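Local coordinates for protein beta-glucosidase (Saccharopolyspora erythraea D, PDB 5M6G) that probably hydrolyses terminal, non-reducing beta-D-glucosyl residues to release beta-D-glucose, as a member of glycosyl hydrolase family 3, at residues Val68-Glu71 with Arg72-Gly76; Asp295-Lys298 with Gly299-Phe303. All coordinates share one frame; numbering follows the deposited sequence.

Interaction 1 of 2, residues Val68-Glu71 with Arg72-Gly76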
loop_
_atom_site.group_PDB
_atom_site.type_symbol
_atom_site.label_atom_id
_atom_site.label_comp_id
_atom_site.label_asym_id
_atom_site.label_seq_id
_atom_site.Cartn_x
_atom_site.Cartn_y
_atom_site.Cartn_z
ATOM N N VAL A 68 12.597 17.284 -8.031
ATOM C CA VAL A 68 11.790 16.609 -9.042
ATOM C C VAL A 68 11.887 15.097 -8.847
ATOM O O VAL A 68 12.988 14.545 -8.699
ATOM C CB VAL A 68 12.246 17.008 -10.456
ATOM C CG1 VAL A 68 11.529 16.158 -11.504
ATOM C CG2 VAL A 68 12.012 18.514 -10.700
ATOM N N GLN A 69 10.736 14.424 -8.836
ATOM C CA GLN A 69 10.676 12.971 -8.984
ATOM C C GLN A 69 9.832 12.688 -10.218
ATOM O O GLN A 69 8.627 12.970 -10.228
ATOM C CB GLN A 69 10.095 12.289 -7.747
ATOM C CG GLN A 69 10.053 10.757 -7.866
ATOM C CD GLN A 69 9.359 10.132 -6.685
ATOM O OE1 GLN A 69 8.155 10.270 -6.530
ATOM N NE2 GLN A 69 10.124 9.481 -5.819
ATOM N N VAL A 70 10.466 12.152 -11.263
ATOM C CA VAL A 70 9.816 11.964 -12.553
ATOM C C VAL A 70 9.575 10.480 -12.788
ATOM O O VAL A 70 10.406 9.634 -12.426
ATOM C CB VAL A 70 10.631 12.604 -13.704
ATOM C CG1 VAL A 70 11.996 11.910 -13.936
ATOM C CG2 VAL A 70 9.805 12.638 -14.976
ATOM N N GLU A 71 8.429 10.167 -13.390
ATOM C CA GLU A 71 8.090 8.785 -13.697
ATOM C C GLU A 71 8.948 8.296 -14.862
ATOM O O GLU A 71 9.170 9.022 -15.834
ATOM C CB GLU A 71 6.598 8.680 -14.027
ATOM C CG GLU A 71 5.942 7.359 -13.640
ATOM C CD GLU A 71 6.280 6.225 -14.592
ATOM O OE1 GLU A 71 6.375 6.476 -15.809
ATOM O OE2 GLU A 71 6.447 5.084 -14.115
ATOM N N ARG A 72 9.428 7.055 -14.755
ATOM C CA ARG A 72 10.487 6.576 -15.645
ATOM C C ARG A 72 10.093 6.638 -17.120
ATOM O O ARG A 72 10.965 6.810 -17.976
ATOM C CB ARG A 72 10.874 5.147 -15.271
ATOM C CG ARG A 72 9.662 4.211 -15.248
ATOM C CD ARG A 72 10.065 2.737 -15.167
ATOM N NE ARG A 72 10.645 2.236 -16.413
ATOM C CZ ARG A 72 9.926 1.754 -17.422
ATOM N NH1 ARG A 72 8.607 1.723 -17.331
ATOM N NH2 ARG A 72 10.526 1.305 -18.519
ATOM N N LYS A 73 8.803 6.488 -17.448
ATOM C CA LYS A 73 8.413 6.544 -18.856
ATOM C C LYS A 73 8.664 7.917 -19.472
ATOM O O LYS A 73 8.778 8.021 -20.701
ATOM C CB LYS A 73 6.939 6.166 -19.021
ATOM C CG LYS A 73 6.647 4.685 -18.788
ATOM C CD LYS A 73 5.207 4.320 -19.170
ATOM C CE LYS A 73 4.194 5.059 -18.302
ATOM N NZ LYS A 73 4.223 4.580 -16.885
ATOM N N ALA A 74 8.753 8.967 -18.657
ATOM C CA ALA A 74 8.936 10.316 -19.178
ATOM C C ALA A 74 10.395 10.706 -19.364
ATOM O O ALA A 74 10.669 11.672 -20.089
ATOM C CB ALA A 74 8.268 11.344 -18.261
ATOM N N ALA A 75 11.333 10.002 -18.734
ATOM C CA ALA A 75 12.735 10.404 -18.797
ATOM C C ALA A 75 13.627 9.190 -18.611
ATOM O O ALA A 75 13.606 8.558 -17.552
ATOM C CB ALA A 75 13.044 11.461 -17.733
ATOM N N GLY A 76 14.417 8.872 -19.631
ATOM C CA GLY A 76 15.428 7.857 -19.487
ATOM C C GLY A 76 16.608 8.364 -18.688
ATOM O O GLY A 76 16.667 9.529 -18.260
#
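Val70 places its two methyl groups against two successive alanines. CG2 rests on Ala74 CB at 3.9 Å, and CG1 meets Ala75 CB at 4.0 Å. CG2 lies anti to the backbone N, and this rotation turns one branch to each alanine. His345 of helix 345-357 touches the same valine. Glu71 ends the strand and carries most of the contact. Its carbonyl O accepts from Ala74 N at 2.9 Å. This closes a turn close to type I, with Arg72 and Lys73 at its corners. The Glu71 side chain bends at chi2 (-76°) and folds back over the turn. OE1 takes a hydrogen bond from Lys73 N at 2.9 Å, with an angle of 158° at the hydrogen. It also forms a salt bridge with Lys73 NZ at 3.1 Å. The two nitrogens reach OE1 from opposite faces of the carboxylate plane. OE2 lies 3.5 Å from Arg72 CG, alongside that chain, and is hydrogen-bonded to Ser94 OG and Gly91 N. Ser94 OG also bonds Arg72 NH1. The buried carboxylate is thus gripped at both oxygens, which fixes its rotation. It links the end of a barrel strand to Gly91, a residue of the sorbitol pocket, and the lysine ammonium probably stabilises its negative charge.

Interaction 2 of 2, residues Asp295-Lys298 with Gly299-Phe303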
loop_
_atom_site.group_PDB
_atom_site.type_symbol
_atom_site.label_atom_id
_atom_site.label_comp_id
_atom_site.label_asym_id
_atom_site.label_seq_id
_atom_site.Cartn_x
_atom_site.Cartn_y
_atom_site.Cartn_z
ATOM N N ASP A 295 3.022 24.014 9.035
ATOM C CA ASP A 295 2.856 24.390 10.436
ATOM C C ASP A 295 2.675 23.162 11.321
ATOM O O ASP A 295 3.318 23.043 12.371
ATOM C CB ASP A 295 1.679 25.354 10.588
ATOM C CG ASP A 295 1.951 26.709 9.948
ATOM O OD1 ASP A 295 3.093 26.944 9.496
ATOM O OD2 ASP A 295 1.026 27.542 9.901
ATOM N N VAL A 296 1.826 22.227 10.912
ATOM C CA VAL A 296 1.540 21.081 11.771
ATOM C C VAL A 296 2.553 19.959 11.568
ATOM O O VAL A 296 3.173 19.494 12.528
ATOM C CB VAL A 296 0.087 20.607 11.559
ATOM C CG1 VAL A 296 -0.204 19.348 12.376
ATOM C CG2 VAL A 296 -0.877 21.736 11.948
ATOM N N LEU A 297 2.782 19.525 10.324
ATOM C CA LEU A 297 3.636 18.358 10.112
ATOM C C LEU A 297 5.101 18.674 10.394
ATOM O O LEU A 297 5.741 18.024 11.226
ATOM C CB LEU A 297 3.465 17.829 8.691
ATOM C CG LEU A 297 4.439 16.713 8.286
ATOM C CD1 LEU A 297 4.248 15.470 9.148
ATOM C CD2 LEU A 297 4.211 16.392 6.838
ATOM N N LYS A 298 5.659 19.658 9.687
ATOM C CA LYS A 298 7.061 20.004 9.899
ATOM C C LYS A 298 7.260 20.710 11.234
ATOM O O LYS A 298 8.255 20.467 11.927
ATOM C CB LYS A 298 7.566 20.878 8.751
ATOM C CG LYS A 298 7.827 20.107 7.465
ATOM C CD LYS A 298 8.459 20.998 6.408
ATOM C CE LYS A 298 8.844 20.198 5.169
ATOM N NZ LYS A 298 9.523 21.074 4.159
ATOM N N GLY A 299 6.323 21.570 11.619
ATOM C CA GLY A 299 6.520 22.388 12.801
ATOM C C GLY A 299 6.115 21.673 14.069
ATOM O O GLY A 299 6.966 21.215 14.838
ATOM N N GLU A 300 4.804 21.542 14.273
ATOM C CA GLU A 300 4.294 21.004 15.529
ATOM C C GLU A 300 4.740 19.563 15.746
ATOM O O GLU A 300 5.169 19.201 16.849
ATOM C CB GLU A 300 2.774 21.111 15.561
ATOM C CG GLU A 300 2.189 20.565 16.840
ATOM C CD GLU A 300 0.681 20.484 16.816
ATOM O OE1 GLU A 300 0.044 21.329 16.150
ATOM O OE2 GLU A 300 0.144 19.559 17.462
ATOM N N LEU A 301 4.642 18.718 14.708
ATOM C CA LEU A 301 5.077 17.331 14.817
ATOM C C LEU A 301 6.580 17.178 14.646
ATOM O O LEU A 301 7.099 16.070 14.837
ATOM C CB LEU A 301 4.357 16.446 13.785
ATOM C CG LEU A 301 2.831 16.365 13.917
ATOM C CD1 LEU A 301 2.221 15.253 13.056
ATOM C CD2 LEU A 301 2.437 16.197 15.366
ATOM N N GLY A 302 7.280 18.250 14.277
ATOM C CA GLY A 302 8.732 18.206 14.166
ATOM C C GLY A 302 9.267 17.220 13.150
ATOM O O GLY A 302 10.350 16.662 13.354
ATOM N N PHE A 303 8.543 16.989 12.056
ATOM C CA PHE A 303 9.004 16.053 11.034
ATOM C C PHE A 303 10.190 16.640 10.274
ATOM O O PHE A 303 10.054 17.677 9.617
ATOM C CB PHE A 303 7.872 15.730 10.068
ATOM C CG PHE A 303 8.278 14.796 8.965
ATOM C CD1 PHE A 303 8.763 13.536 9.265
ATOM C CD2 PHE A 303 8.146 15.169 7.632
ATOM C CE1 PHE A 303 9.148 12.653 8.244
ATOM C CE2 PHE A 303 8.517 14.299 6.609
ATOM C CZ PHE A 303 9.018 13.035 6.917
HETATM O O HOH W 1 10.794 20.477 10.987
#
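Leu297 and Phe303 lie side by side and point the same way. Leu297 CD1 touches Phe303 CB at 3.7 Å, and Leu297 CG comes within 4.1 Å of Phe303 CD2. The leucine's CG stands anti to its own N (chi1 173°), which brings the branched end beside the ring. With an alanine in place of Leu297, CG and both methyls are gone, which would probably open a gap beside the Phe303 ring. Ile267 and Val274 also pack on Leu297 and Phe303. The backbones of the pair meet too: Phe303 N donates to Leu297 O at 3.1 Å. Upstream, Glu300 N bonds Asp295 O, and Leu301 N bonds Val296 O at 2.7 Å. These two i to i+5 bonds mark a widened, pi-type turn. Gly302 then leaves the helix with positive phi. Lys298 stretches out beyond CG, and its NZ forms salt bridges with Asp368 and Asp337. Its carbonyl O receives a water at 2.7 Å, and the same water also donates to Phe303 O. The last turn of the helix therefore joins an apolar side, facing the barrel wall, to a polar one, where Asp368 and Asp337 probably offset the positive charge of Lys298 and of the nearby Arg365 and Arg372.

The two contacts follow one another along the chain and neither nest nor cross. Each closes only a short local turn. Interaction 1 comes first, where strand 68-71 leaves the parallel sheet between strands 87-90 and 339-341 and leads towards helix 77-82. Interaction 2 lies over 200 residues later, where helix 290-300 runs out ahead of strand 306-308. One is a strand-to-helix turn on the sorbitol side of the barrel-type domain. The other is a helix-to-strand turn, packed against helix 261-268 and strand 273-276. The centres of interaction 1 and interaction 2 are about 30 Å apart. The nearest atoms of interaction 1 and interaction 2 are about 13 Å apart, so the two do not touch.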